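PDB 2OUI: NADP-dependent alcohol dehydrogenase from Entamoeba histolytica, which probably catalyses the reversible NADP(H)-dependent interconversion of alcohols with aldehydes or ketones, as a tetrameric zinc-containing dehydrogenase. Local coordinates for residues Ala46-Asp51 with Val265-Glu270; Lys80-Ala85 with Leu135-Ile140; Phe195-Arg200 with Asp214-Lys219. The protein carries 1 engineered substitution. All blocks are in the same frame, centred on the assembly; numbering follows the deposited sequence.

Interaction 1. Residues Ala46-Asp51 with Val265-Glu270. With EDO (1,2-ethanediol), chain I.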
loop_
_atom_site.group_PDB
_atom_site.type_symbol
_atom_site.label_atom_id
_atom_site.label_comp_id
_atom_site.label_asym_id
_atom_site.label_seq_id
_atom_site.Cartn_x
_atom_site.Cartn_y
_atom_site.Cartn_z
ATOM N N ALA A 46 -25.410 11.617 -25.134
ATOM C CA ALA A 46 -24.112 11.360 -25.767
ATOM C C ALA A 46 -23.960 9.902 -26.214
ATOM O O ALA A 46 -23.079 9.592 -27.021
ATOM C CB ALA A 46 -22.935 11.760 -24.813
ATOM N N GLY A 47 -24.815 9.015 -25.708
ATOM C CA GLY A 47 -24.700 7.580 -25.993
ATOM C C GLY A 47 -23.376 6.983 -25.545
ATOM O O GLY A 47 -22.897 6.000 -26.131
ATOM N N ALA A 48 -22.817 7.562 -24.475
ATOM C CA ALA A 48 -21.450 7.305 -23.993
ATOM C C ALA A 48 -21.153 5.868 -23.573
ATOM O O ALA A 48 -19.974 5.469 -23.525
ATOM C CB ALA A 48 -21.100 8.277 -22.847
ATOM N N ILE A 49 -22.199 5.106 -23.250
ATOM C CA ILE A 49 -22.041 3.683 -22.903
ATOM C C ILE A 49 -22.937 2.759 -23.730
ATOM O O ILE A 49 -23.301 1.667 -23.277
ATOM C CB ILE A 49 -22.205 3.408 -21.375
ATOM C CG1 ILE A 49 -23.562 3.913 -20.862
ATOM C CG2 ILE A 49 -20.984 3.970 -20.595
ATOM C CD1 ILE A 49 -23.861 3.571 -19.399
ATOM N N GLY A 50 -23.274 3.207 -24.941
ATOM C CA GLY A 50 -24.050 2.427 -25.885
ATOM C C GLY A 50 -25.537 2.720 -25.822
ATOM O O GLY A 50 -26.013 3.308 -24.855
ATOM N N ASP A 51 -26.268 2.291 -26.849
ATOM C CA ASP A 51 -27.714 2.486 -26.918
ATOM C C ASP A 51 -28.412 1.622 -25.867
ATOM O O ASP A 51 -27.880 0.594 -25.424
ATOM C CB ASP A 51 -28.229 2.154 -28.331
ATOM C CG ASP A 51 -29.671 2.653 -28.598
ATOM O OD1 ASP A 51 -30.284 3.317 -27.739
ATOM O OD2 ASP A 51 -30.201 2.376 -29.690
ATOM N N VAL A 265 -12.322 10.599 -11.535
ATOM C CA VAL A 265 -13.634 9.977 -11.300
ATOM C C VAL A 265 -14.644 10.500 -12.316
ATOM O O VAL A 265 -15.805 10.115 -12.270
ATOM C CB VAL A 265 -14.180 10.237 -9.862
ATOM C CG1 VAL A 265 -13.454 9.333 -8.846
ATOM C CG2 VAL A 265 -14.043 11.723 -9.485
ATOM N N ASN A 266 -14.211 11.391 -13.213
ATOM C CA ASN A 266 -15.094 11.859 -14.280
ATOM C C ASN A 266 -15.426 10.773 -15.290
ATOM O O ASN A 266 -14.538 10.070 -15.803
ATOM C CB ASN A 266 -14.483 13.049 -15.027
ATOM C CG ASN A 266 -15.496 13.744 -15.922
ATOM O OD1 ASN A 266 -16.672 13.854 -15.579
ATOM N ND2 ASN A 266 -15.040 14.248 -17.035
ATOM N N TYR A 267 -16.718 10.621 -15.547
ATOM C CA TYR A 267 -17.226 9.755 -16.605
ATOM C C TYR A 267 -17.072 10.509 -17.930
ATOM O O TYR A 267 -17.716 11.555 -18.151
ATOM C CB TYR A 267 -18.676 9.417 -16.255
ATOM C CG TYR A 267 -19.580 8.769 -17.307
ATOM C CD1 TYR A 267 -20.944 8.689 -17.058
ATOM C CD2 TYR A 267 -19.100 8.267 -18.528
ATOM C CE1 TYR A 267 -21.807 8.123 -17.958
ATOM C CE2 TYR A 267 -19.994 7.689 -19.478
ATOM C CZ TYR A 267 -21.342 7.622 -19.152
ATOM O OH TYR A 267 -22.290 7.081 -20.010
ATOM N N LEU A 268 -16.165 10.021 -18.779
ATOM C CA LEU A 268 -15.827 10.674 -20.043
ATOM C C LEU A 268 -16.771 10.271 -21.171
ATOM O O LEU A 268 -16.823 9.101 -21.565
ATOM C CB LEU A 268 -14.382 10.349 -20.433
ATOM C CG LEU A 268 -13.362 10.596 -19.325
ATOM C CD1 LEU A 268 -12.047 9.866 -19.618
ATOM C CD2 LEU A 268 -13.098 12.088 -19.109
ATOM N N GLY A 269 -17.497 11.255 -21.687
ATOM C CA GLY A 269 -18.610 11.017 -22.611
ATOM C C GLY A 269 -18.313 10.982 -24.093
ATOM O O GLY A 269 -19.171 10.578 -24.875
ATOM N N GLU A 270 -17.124 11.421 -24.499
ATOM C CA GLU A 270 -16.782 11.414 -25.918
ATOM C C GLU A 270 -15.289 11.541 -26.129
ATOM O O GLU A 270 -14.574 11.900 -25.201
ATOM C CB GLU A 270 -17.495 12.547 -26.646
ATOM C CG GLU A 270 -17.221 13.930 -26.106
ATOM C CD GLU A 270 -17.911 14.995 -26.944
ATOM O OE1 GLU A 270 -19.083 14.780 -27.346
ATOM O OE2 GLU A 270 -17.272 16.036 -27.213
HETATM C C1 EDO I . -19.540 11.132 -12.085
HETATM O O1 EDO I . -18.444 11.363 -12.981
HETATM C C2 EDO I . -20.686 12.088 -12.405
HETATM O O2 EDO I . -20.857 12.333 -13.814
#
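Y267 reaches out from the Rossmann-type domain to meet A48 and I49, which belong to a type I beta turn (G47 to G50) following helix 38-46 in the GroES-like domain. The contact therefore bridges the two domains, and the Y267 side chain lies about 7 Å from the bound zinc. Its CB starts 3.8 Å from O1 of an ethanediol molecule, which Y267 N holds by a 3.2 Å hydrogen bond to that O1. With CG anti to the backbone N (chi1 167°), CE2 and OH reach A48 and I49. Further out, CE2 lies 3.6 Å from A48 CB, and CZ is 3.9 Å from I49 CG2. Both methyl groups approach the ring obliquely. The I49 and Y267 side chains cross at about a right angle, while H42 meets the ring edge-to-face. At the tip, OH is hydrogen-bonded to T43 OG1 of helix 38-46, a bond that also crosses between the domains. From a second subunit, M285 packs on Y267 and V283 on I49. Beside the ring, A48 CB also touches G269 O at 3.6 Å, and the phenolic OH is 3.3 Å from A48 CB and 3.4 Å from I49 CG2.

Interaction 2. Residues Lys80-Ala85 with Leu135-Ile140; sequences KVIVPA and LLPRDI
An antiparallel bridge in the GroES-like domain joins strand 80-83 to the end of strand 134-135, pairing V81 with L135 as a non-hydrogen-bonded pair whose CA atoms are 4.4 Å apart. The evidence for the register is the bond next to it: L136 N donates to K80 O at 2.9 Å with an N-H...O angle of 176°. The bond is thus almost straight at the hydrogen, although the donor is tilted 34° from the carbonyl plane. On the other side of the pair, I82 continues the ladder by backbone bonding to A134.

Side chains of the pair diverge, and only the branch ends come back together, V81 CG1 lying 4.2 Å from L135 CD2. Closer packing is built from I82, whose CG1 meets L136 CD1 at 4.0 Å and whose terminal CD1 reaches P137 CD at 3.9 Å. I82 crosses both partners at about a right angle. L136 CB lies 3.6 Å from K80 O, a closeness set by the backbone; with CG anti to the backbone N (chi1 178°), the branch is extended so that CD1 meets I82. P137 then opens a type I turn closed by the bond from I140 N to P137 O.

Around this, M302 of helix 298-310 touches I82, V62 and A145 touch L136, and K80 NZ forms a salt bridge with D357. Across the two segments a single backbone bond fixes the register and nonpolar packing supplies the rest, the K80 charge being paired outside them.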
loop_
_atom_site.group_PDB
_atom_site.type_symbol
_atom_site.label_atom_id
_atom_site.label_comp_id
_atom_site.label_asym_id
_atom_site.label_seq_id
_atom_site.Cartn_x
_atom_site.Cartn_y
_atom_site.Cartn_z
ATOM N N LYS A 80 -36.072 2.377 6.406
ATOM C CA LYS A 80 -35.646 3.460 5.539
ATOM C C LYS A 80 -34.142 3.306 5.312
ATOM O O LYS A 80 -33.385 3.064 6.251
ATOM C CB LYS A 80 -36.018 4.812 6.144
ATOM C CG LYS A 80 -37.540 4.969 6.276
ATOM C CD LYS A 80 -37.957 6.326 6.805
ATOM C CE LYS A 80 -39.462 6.301 7.079
ATOM N NZ LYS A 80 -39.935 7.490 7.827
ATOM N N VAL A 81 -33.717 3.419 4.053
ATOM C CA VAL A 81 -32.354 3.024 3.680
ATOM C C VAL A 81 -31.713 4.040 2.748
ATOM O O VAL A 81 -32.413 4.742 1.995
ATOM C CB VAL A 81 -32.313 1.644 2.952
ATOM C CG1 VAL A 81 -32.635 0.496 3.915
ATOM C CG2 VAL A 81 -33.312 1.606 1.760
ATOM N N ILE A 82 -30.392 4.077 2.796
ATOM C CA ILE A 82 -29.577 4.819 1.862
ATOM C C ILE A 82 -29.185 3.808 0.780
ATOM O O ILE A 82 -28.585 2.757 1.068
ATOM C CB ILE A 82 -28.296 5.360 2.555
ATOM C CG1 ILE A 82 -28.654 6.351 3.666
ATOM C CG2 ILE A 82 -27.429 6.087 1.576
ATOM C CD1 ILE A 82 -27.485 6.613 4.647
ATOM N N VAL A 83 -29.517 4.118 -0.460
ATOM C CA VAL A 83 -29.209 3.203 -1.552
ATOM C C VAL A 83 -27.935 3.675 -2.272
ATOM O O VAL A 83 -27.920 4.785 -2.827
ATOM C CB VAL A 83 -30.367 3.136 -2.573
ATOM C CG1 VAL A 83 -30.101 2.027 -3.610
ATOM C CG2 VAL A 83 -31.727 2.890 -1.854
ATOM N N PRO A 84 -26.866 2.849 -2.269
ATOM C CA PRO A 84 -25.651 3.291 -2.981
ATOM C C PRO A 84 -25.868 3.179 -4.491
ATOM O O PRO A 84 -26.614 2.308 -4.926
ATOM C CB PRO A 84 -24.572 2.305 -2.508
ATOM C CG PRO A 84 -25.359 1.023 -2.145
ATOM C CD PRO A 84 -26.724 1.517 -1.652
ATOM N N ALA A 85 -25.249 4.059 -5.294
ATOM C CA ALA A 85 -25.384 3.953 -6.754
ATOM C C ALA A 85 -24.821 2.610 -7.230
ATOM O O ALA A 85 -25.303 2.043 -8.210
ATOM C CB ALA A 85 -24.646 5.104 -7.474
ATOM N N LEU A 135 -29.008 1.249 6.678
ATOM C CA LEU A 135 -30.126 1.945 7.329
ATOM C C LEU A 135 -29.887 3.461 7.393
ATOM O O LEU A 135 -28.768 3.893 7.658
ATOM C CB LEU A 135 -30.382 1.368 8.736
ATOM C CG LEU A 135 -30.900 -0.085 8.818
ATOM C CD1 LEU A 135 -31.040 -0.501 10.283
ATOM C CD2 LEU A 135 -32.220 -0.303 8.048
ATOM N N LEU A 136 -30.931 4.263 7.141
ATOM C CA LEU A 136 -30.849 5.724 7.241
ATOM C C LEU A 136 -30.751 6.142 8.714
ATOM O O LEU A 136 -31.681 5.892 9.471
ATOM C CB LEU A 136 -32.081 6.377 6.600
ATOM C CG LEU A 136 -32.199 7.916 6.652
ATOM C CD1 LEU A 136 -31.081 8.630 5.881
ATOM C CD2 LEU A 136 -33.583 8.376 6.170
ATOM N N PRO A 137 -29.630 6.760 9.126
ATOM C CA PRO A 137 -29.540 7.215 10.521
ATOM C C PRO A 137 -30.619 8.255 10.840
ATOM O O PRO A 137 -30.930 9.103 9.994
ATOM C CB PRO A 137 -28.149 7.839 10.590
ATOM C CG PRO A 137 -27.379 7.128 9.472
ATOM C CD PRO A 137 -28.393 7.043 8.379
ATOM N N ARG A 138 -31.175 8.188 12.045
ATOM C CA ARG A 138 -32.279 9.067 12.433
ATOM C C ARG A 138 -31.910 10.568 12.394
ATOM O O ARG A 138 -32.791 11.414 12.235
ATOM C CB ARG A 138 -32.852 8.649 13.796
ATOM C CG ARG A 138 -33.596 7.294 13.771
ATOM C CD ARG A 138 -34.320 6.961 15.102
ATOM N NE ARG A 138 -34.532 5.512 15.262
ATOM C CZ ARG A 138 -35.698 4.878 15.100
ATOM N NH1 ARG A 138 -36.801 5.549 14.782
ATOM N NH2 ARG A 138 -35.767 3.560 15.263
ATOM N N ASP A 139 -30.613 10.890 12.483
ATOM C CA ASP A 139 -30.159 12.284 12.518
ATOM C C ASP A 139 -29.714 12.832 11.141
ATOM O O ASP A 139 -29.059 13.891 11.061
ATOM C CB ASP A 139 -29.052 12.452 13.582
ATOM C CG ASP A 139 -27.745 11.727 13.216
ATOM O OD1 ASP A 139 -27.723 10.839 12.335
ATOM O OD2 ASP A 139 -26.713 12.066 13.823
ATOM N N ILE A 140 -30.055 12.121 10.059
ATOM C CA ILE A 140 -29.734 12.610 8.711
ATOM C C ILE A 140 -31.013 12.790 7.892
ATOM O O ILE A 140 -31.820 11.868 7.787
ATOM C CB ILE A 140 -28.742 11.694 7.944
ATOM C CG1 ILE A 140 -27.469 11.453 8.773
ATOM C CG2 ILE A 140 -28.383 12.319 6.594
ATOM C CD1 ILE A 140 -26.373 10.652 8.054
#

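Interaction 3. Residues Phe195-Arg200 with Asp214-Lys219. With EDO (1,2-ethanediol), chain J.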
loop_
_atom_site.group_PDB
_atom_site.type_symbol
_atom_site.label_atom_id
_atom_site.label_comp_id
_atom_site.label_asym_id
_atom_site.label_seq_id
_atom_site.Cartn_x
_atom_site.Cartn_y
_atom_site.Cartn_z
ATOM N N PHE A 195 -6.222 23.797 -4.640
ATOM C CA PHE A 195 -6.678 24.583 -5.794
ATOM C C PHE A 195 -7.921 23.909 -6.348
ATOM O O PHE A 195 -7.941 22.693 -6.490
ATOM C CB PHE A 195 -5.628 24.586 -6.903
ATOM C CG PHE A 195 -4.338 25.255 -6.514
ATOM C CD1 PHE A 195 -3.296 24.519 -5.956
ATOM C CD2 PHE A 195 -4.178 26.610 -6.715
ATOM C CE1 PHE A 195 -2.102 25.168 -5.593
ATOM C CE2 PHE A 195 -2.990 27.262 -6.362
ATOM C CZ PHE A 195 -1.944 26.521 -5.804
ATOM N N ALA A 196 -8.930 24.701 -6.673
ATOM C CA ALA A 196 -10.193 24.179 -7.229
ATOM C C ALA A 196 -10.402 24.880 -8.570
ATOM O O ALA A 196 -10.606 26.092 -8.625
ATOM C CB ALA A 196 -11.356 24.473 -6.272
ATOM N N VAL A 197 -10.326 24.111 -9.651
ATOM C CA VAL A 197 -10.453 24.657 -10.985
ATOM C C VAL A 197 -11.922 24.566 -11.396
ATOM O O VAL A 197 -12.471 23.473 -11.586
ATOM C CB VAL A 197 -9.573 23.882 -11.985
ATOM C CG1 VAL A 197 -9.767 24.419 -13.400
ATOM C CG2 VAL A 197 -8.095 23.949 -11.552
ATOM N N GLY A 198 -12.560 25.721 -11.500
ATOM C CA GLY A 198 -13.950 25.781 -11.955
ATOM C C GLY A 198 -14.250 27.196 -12.401
ATOM O O GLY A 198 -13.453 28.123 -12.179
ATOM N N SER A 199 -15.401 27.376 -13.029
ATOM C CA SER A 199 -15.769 28.703 -13.503
ATOM C C SER A 199 -17.226 29.093 -13.237
ATOM O O SER A 199 -17.551 30.289 -13.276
ATOM C CB SER A 199 -15.392 28.865 -14.976
ATOM O OG SER A 199 -15.835 27.739 -15.716
ATOM N N ARG A 200 -18.095 28.121 -12.950
ATOM C CA ARG A 200 -19.476 28.459 -12.546
ATOM C C ARG A 200 -19.354 29.102 -11.157
ATOM O O ARG A 200 -18.802 28.487 -10.223
ATOM C CB ARG A 200 -20.369 27.208 -12.543
ATOM C CG ARG A 200 -21.853 27.480 -12.779
ATOM C CD ARG A 200 -22.515 26.351 -13.590
ATOM N NE ARG A 200 -23.120 25.329 -12.736
ATOM C CZ ARG A 200 -23.061 24.015 -12.964
ATOM N NH1 ARG A 200 -22.411 23.535 -14.020
ATOM N NH2 ARG A 200 -23.634 23.170 -12.121
ATOM N N ASP A 214 -7.787 28.050 -2.945
ATOM C CA ASP A 214 -7.429 28.832 -4.137
ATOM C C ASP A 214 -8.344 28.447 -5.299
ATOM O O ASP A 214 -8.182 27.376 -5.870
ATOM C CB ASP A 214 -5.982 28.555 -4.578
ATOM C CG ASP A 214 -4.952 29.015 -3.564
ATOM O OD1 ASP A 214 -4.736 28.265 -2.580
ATOM O OD2 ASP A 214 -4.350 30.103 -3.762
ATOM N N ILE A 215 -9.278 29.327 -5.656
ATOM C CA ILE A 215 -10.100 29.107 -6.850
ATOM C C ILE A 215 -9.305 29.478 -8.093
ATOM O O ILE A 215 -8.768 30.570 -8.184
ATOM C CB ILE A 215 -11.393 29.972 -6.829
ATOM C CG1 ILE A 215 -12.272 29.600 -5.626
ATOM C CG2 ILE A 215 -12.159 29.824 -8.152
ATOM C CD1 ILE A 215 -12.600 28.118 -5.537
ATOM N N ILE A 216 -9.244 28.560 -9.047
ATOM C CA ILE A 216 -8.579 28.823 -10.320
ATOM C C ILE A 216 -9.637 28.882 -11.429
ATOM O O ILE A 216 -10.244 27.870 -11.786
ATOM C CB ILE A 216 -7.520 27.753 -10.596
ATOM C CG1 ILE A 216 -6.462 27.741 -9.467
ATOM C CG2 ILE A 216 -6.837 27.984 -11.943
ATOM C CD1 ILE A 216 -5.579 28.985 -9.406
ATOM N N ASN A 217 -9.871 30.094 -11.915
ATOM C CA ASN A 217 -10.866 30.357 -12.933
ATOM C C ASN A 217 -10.153 30.601 -14.259
ATOM O O ASN A 217 -9.346 31.505 -14.356
ATOM C CB ASN A 217 -11.687 31.583 -12.530
ATOM C CG ASN A 217 -12.915 31.765 -13.403
ATOM O OD1 ASN A 217 -12.804 31.804 -14.622
ATOM N ND2 ASN A 217 -14.089 31.865 -12.780
ATOM N N TYR A 218 -10.477 29.808 -15.284
ATOM C CA TYR A 218 -9.835 29.954 -16.611
ATOM C C TYR A 218 -9.929 31.343 -17.241
ATOM O O TYR A 218 -9.107 31.694 -18.099
ATOM C CB TYR A 218 -10.378 28.906 -17.591
ATOM C CG TYR A 218 -11.676 29.321 -18.228
ATOM C CD1 TYR A 218 -11.681 30.029 -19.434
ATOM C CD2 TYR A 218 -12.903 29.019 -17.623
ATOM C CE1 TYR A 218 -12.874 30.427 -20.027
ATOM C CE2 TYR A 218 -14.114 29.409 -18.216
ATOM C CZ TYR A 218 -14.080 30.112 -19.414
ATOM O OH TYR A 218 -15.238 30.515 -20.021
ATOM N N LYS A 219 -10.920 32.142 -16.836
ATOM C CA LYS A 219 -11.058 33.494 -17.389
ATOM C C LYS A 219 -9.885 34.369 -16.974
ATOM O O LYS A 219 -9.634 35.414 -17.560
ATOM C CB LYS A 219 -12.389 34.118 -16.984
ATOM C CG LYS A 219 -13.580 33.312 -17.441
ATOM C CD LYS A 219 -14.853 33.771 -16.766
ATOM C CE LYS A 219 -15.801 32.606 -16.558
ATOM N NZ LYS A 219 -17.179 33.073 -16.282
HETATM C C1 EDO J . -18.029 24.562 -12.346
HETATM O O1 EDO J . -17.209 25.366 -13.201
HETATM C C2 EDO J . -17.672 23.099 -12.564
HETATM O O2 EDO J . -16.274 22.991 -12.891
HETATM O O HOH W 1 -17.314 32.678 -13.672
#
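A196 O is approached from strand 214-216 by two donors of unequal strength: I216 N forms a hydrogen bond to it of 2.9 Å with an N-H...O angle of 174°, and I215 CA adds a longer CA-H...O contact. A196 N returns the link to D214 O, also at 2.9 Å, and G198 N bonds to I216 O at 3.2 Å. This is the parallel ladder of a beta-alpha-beta crossover in the Rossmann-type domain, with F195, A196 and V197 opposite D214, I215 and I216.

F195 and D214 lie side by side and point the same way. F195 CD2 comes within 3.4 Å of D214 CB, the ring and carboxylate planes being 35° apart, and the same CD2 touches I216 CG1 at 3.8 Å. The D214 carboxylate is held by a salt bridge to R193.

Past the strands, S199 CB and OG meet the rim of the Y218 ring. OG sits between the backbone N and the carbonyl carbon (chi1 48°), which brings it in plane at the ring edge, 3.5 Å from Y218 CE2. N217 OD1 takes K219 N on a lone pair in an Asx turn. Ethanediol O1 accepts from S199 N at 2.7 Å and from R200 N, and the molecule is also hydrogen-bonded to I175 N; in Rossmann folds this strand end commonly faces the adenosine ribose of the cofactor.

F195, V197 and I216 pack on helix 223-230, whereas A196 and I215 pack on helix 201-209; strand 170-173 continues the sheet beyond 194-197, and strand 214-216 is its outermost member within the chain.

How the interactions relate
From the N terminus, the chain first passes 46-51, where the long loop closed by interaction 1 opens; it ends only at 265-270. Interaction 2 is nested inside that loop, joining 80-85 to 135-140 within the GroES-like domain. Farther on, and also nested, interaction 3 brings 195-200 and 214-219 together around helix 201-209 in the Rossmann-type domain. Interactions 2 and 3 follow in series, with centres about 33 Å apart on opposite sides of the chain's centre. None of the three touches another: the nearest atoms of interaction 1 are about 11 Å from those of each of the others. Thus interactions 2 and 3 each join parts of one domain, and interaction 1 spans the two.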